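Local coordinates for protein putative nucleotidyltransferase (Sulfolobus solfataricus P2, PDB 2RFF) that probably transfers nucleotidyl groups as a small nucleotidyltransferase-fold protein, its substrate not established, at residues 14-19 against 36-41. Residues are numbered along the deposited sequence; the frame is centred on the assembly and turned at random.
Sequences RMLKLA and VYIFGS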
loop_
_atom_site.group_PDB
_atom_site.type_symbol
_atom_site.label_atom_id
_atom_site.label_comp_id
_atom_site.label_asym_id
_atom_site.label_seq_id
_atom_site.Cartn_x
_atom_site.Cartn_y
_atom_site.Cartn_z
ATOM N N ARG A 14 12.320 -0.605 6.554
ATOM C CA ARG A 14 11.751 0.600 7.117
ATOM C C ARG A 14 10.452 1.043 6.418
ATOM O O ARG A 14 9.465 1.397 7.063
ATOM C CB ARG A 14 12.808 1.713 7.051
ATOM C CG ARG A 14 12.417 3.020 7.587
ATOM C CD ARG A 14 13.598 3.958 7.651
ATOM N NE ARG A 14 14.159 4.257 6.327
ATOM C CZ ARG A 14 15.356 3.881 5.825
ATOM N NH1 ARG A 14 16.250 3.142 6.489
ATOM N NH2 ARG A 14 15.665 4.264 4.596
HETATM N N MSE A 15 10.423 0.933 5.094
HETATM C CA MSE A 15 9.257 1.391 4.301
HETATM C C MSE A 15 8.062 0.449 4.458
HETATM O O MSE A 15 6.935 0.904 4.525
HETATM C CB MSE A 15 9.622 1.615 2.835
HETATM C CG MSE A 15 10.541 2.798 2.582
HETATM SE SE MSE A 15 9.713 4.411 1.966
HETATM C CE MSE A 15 8.711 4.925 3.500
ATOM N N LEU A 16 8.339 -0.830 4.572
ATOM C CA LEU A 16 7.282 -1.820 4.790
ATOM C C LEU A 16 6.695 -1.630 6.195
ATOM O O LEU A 16 5.484 -1.739 6.382
ATOM C CB LEU A 16 7.781 -3.253 4.563
ATOM C CG LEU A 16 8.048 -3.636 3.114
ATOM C CD1 LEU A 16 8.858 -4.937 2.992
ATOM C CD2 LEU A 16 6.769 -3.739 2.220
ATOM N N LYS A 17 7.549 -1.314 7.176
ATOM C CA LYS A 17 7.064 -1.073 8.524
ATOM C C LYS A 17 6.199 0.212 8.599
ATOM O O LYS A 17 5.187 0.217 9.291
ATOM C CB LYS A 17 8.209 -1.137 9.515
ATOM C CG LYS A 17 8.767 -2.573 9.682
ATOM C CD LYS A 17 9.988 -2.617 10.626
ATOM C CE LYS A 17 10.602 -4.010 10.813
ATOM N NZ LYS A 17 11.868 -3.902 11.648
ATOM N N LEU A 18 6.574 1.274 7.875
ATOM C CA LEU A 18 5.760 2.469 7.792
ATOM C C LEU A 18 4.411 2.162 7.123
ATOM O O LEU A 18 3.380 2.600 7.638
ATOM C CB LEU A 18 6.455 3.576 7.033
ATOM C CG LEU A 18 5.661 4.857 6.764
ATOM C CD1 LEU A 18 5.104 5.480 8.045
ATOM C CD2 LEU A 18 6.487 5.800 5.941
ATOM N N ALA A 19 4.401 1.405 5.998
ATOM C CA ALA A 19 3.176 0.997 5.307
ATOM C C ALA A 19 2.289 0.200 6.274
ATOM O O ALA A 19 1.071 0.422 6.299
ATOM C CB ALA A 19 3.490 0.215 4.093
ATOM N N VAL A 36 -4.892 -4.451 0.804
ATOM C CA VAL A 36 -3.885 -3.440 0.513
ATOM C C VAL A 36 -2.769 -4.127 -0.252
ATOM O O VAL A 36 -2.341 -5.229 0.107
ATOM C CB VAL A 36 -3.339 -2.738 1.764
ATOM C CG1 VAL A 36 -2.161 -1.740 1.471
ATOM C CG2 VAL A 36 -4.447 -2.022 2.486
ATOM N N TYR A 37 -2.287 -3.447 -1.276
ATOM C CA TYR A 37 -1.155 -3.915 -2.059
ATOM C C TYR A 37 -0.028 -2.869 -1.992
ATOM O O TYR A 37 -0.269 -1.656 -1.823
ATOM C CB TYR A 37 -1.553 -4.143 -3.517
ATOM C CG TYR A 37 -2.566 -5.227 -3.745
ATOM C CD1 TYR A 37 -3.925 -4.992 -3.543
ATOM C CD2 TYR A 37 -2.171 -6.510 -4.154
ATOM C CE1 TYR A 37 -4.895 -6.008 -3.818
ATOM C CE2 TYR A 37 -3.122 -7.512 -4.399
ATOM C CZ TYR A 37 -4.476 -7.246 -4.168
ATOM O OH TYR A 37 -5.455 -8.166 -4.387
ATOM N N ILE A 38 1.197 -3.370 -2.140
ATOM C CA ILE A 38 2.344 -2.540 -2.462
ATOM C C ILE A 38 2.491 -2.627 -3.995
ATOM O O ILE A 38 2.386 -3.720 -4.588
ATOM C CB ILE A 38 3.645 -3.000 -1.781
ATOM C CG1 ILE A 38 3.440 -3.117 -0.275
ATOM C CG2 ILE A 38 4.804 -2.053 -2.168
ATOM C CD1 ILE A 38 2.832 -1.888 0.401
ATOM N N PHE A 39 2.598 -1.483 -4.659
ATOM C CA PHE A 39 2.876 -1.420 -6.079
ATOM C C PHE A 39 4.133 -0.599 -6.296
ATOM O O PHE A 39 4.812 -0.223 -5.334
ATOM C CB PHE A 39 1.653 -0.938 -6.893
ATOM C CG PHE A 39 1.268 0.526 -6.712
ATOM C CD1 PHE A 39 0.461 0.924 -5.669
ATOM C CD2 PHE A 39 1.618 1.469 -7.663
ATOM C CE1 PHE A 39 0.082 2.286 -5.518
ATOM C CE2 PHE A 39 1.213 2.806 -7.552
ATOM C CZ PHE A 39 0.455 3.220 -6.479
ATOM N N GLY A 40 4.492 -0.413 -7.554
ATOM C CA GLY A 40 5.659 0.371 -7.893
ATOM C C GLY A 40 6.963 -0.364 -7.673
ATOM O O GLY A 40 6.995 -1.579 -7.544
ATOM N N SER A 41 8.054 0.395 -7.597
ATOM C CA SER A 41 9.405 -0.206 -7.593
ATOM C C SER A 41 9.703 -1.096 -6.416
ATOM O O SER A 41 10.471 -2.049 -6.563
ATOM C CB SER A 41 10.489 0.854 -7.735
ATOM O OG SER A 41 10.476 1.729 -6.657
#
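I38 swings CG1 to the minus side of its backbone N (chi1 -54°) and bends CD1 back from the extended position (chi2 -51°), bringing CD1 to A19 while CG1 faces L16. On the helix side, L16 carries CD1 nearly anti to CA (chi2 166°) and leaves CD2 as the methyl that meets the strand. L16 CD2 lies 4.2 Å from I38 CG1, at the methylene; A19 CB stands 4.3 Å from I38 CD1, methyl against methyl. L16 and A19 are one helical turn apart, i and i+3, and present two neighbouring apolar groups to a single strand side chain. The backbones stay well separated, with A19 CA 8.6 Å from I38 CA. F101 of the adjacent strand 98-103 touches all three residues, and I55 of strand 53-59 meets A19 from the other neighbouring strand, so helix 6-29 packs on one face of the sheet. Strand 33-39 runs on into G40 and S41, consistent with the Gly-Ser signature of the nucleotidyltransferase fold, with G40 as N-cap of helix 41-44. Between these two segments methyl and methylene groups alone make the contact, which therefore rests on dispersion and apolar burial and should constrain direction little.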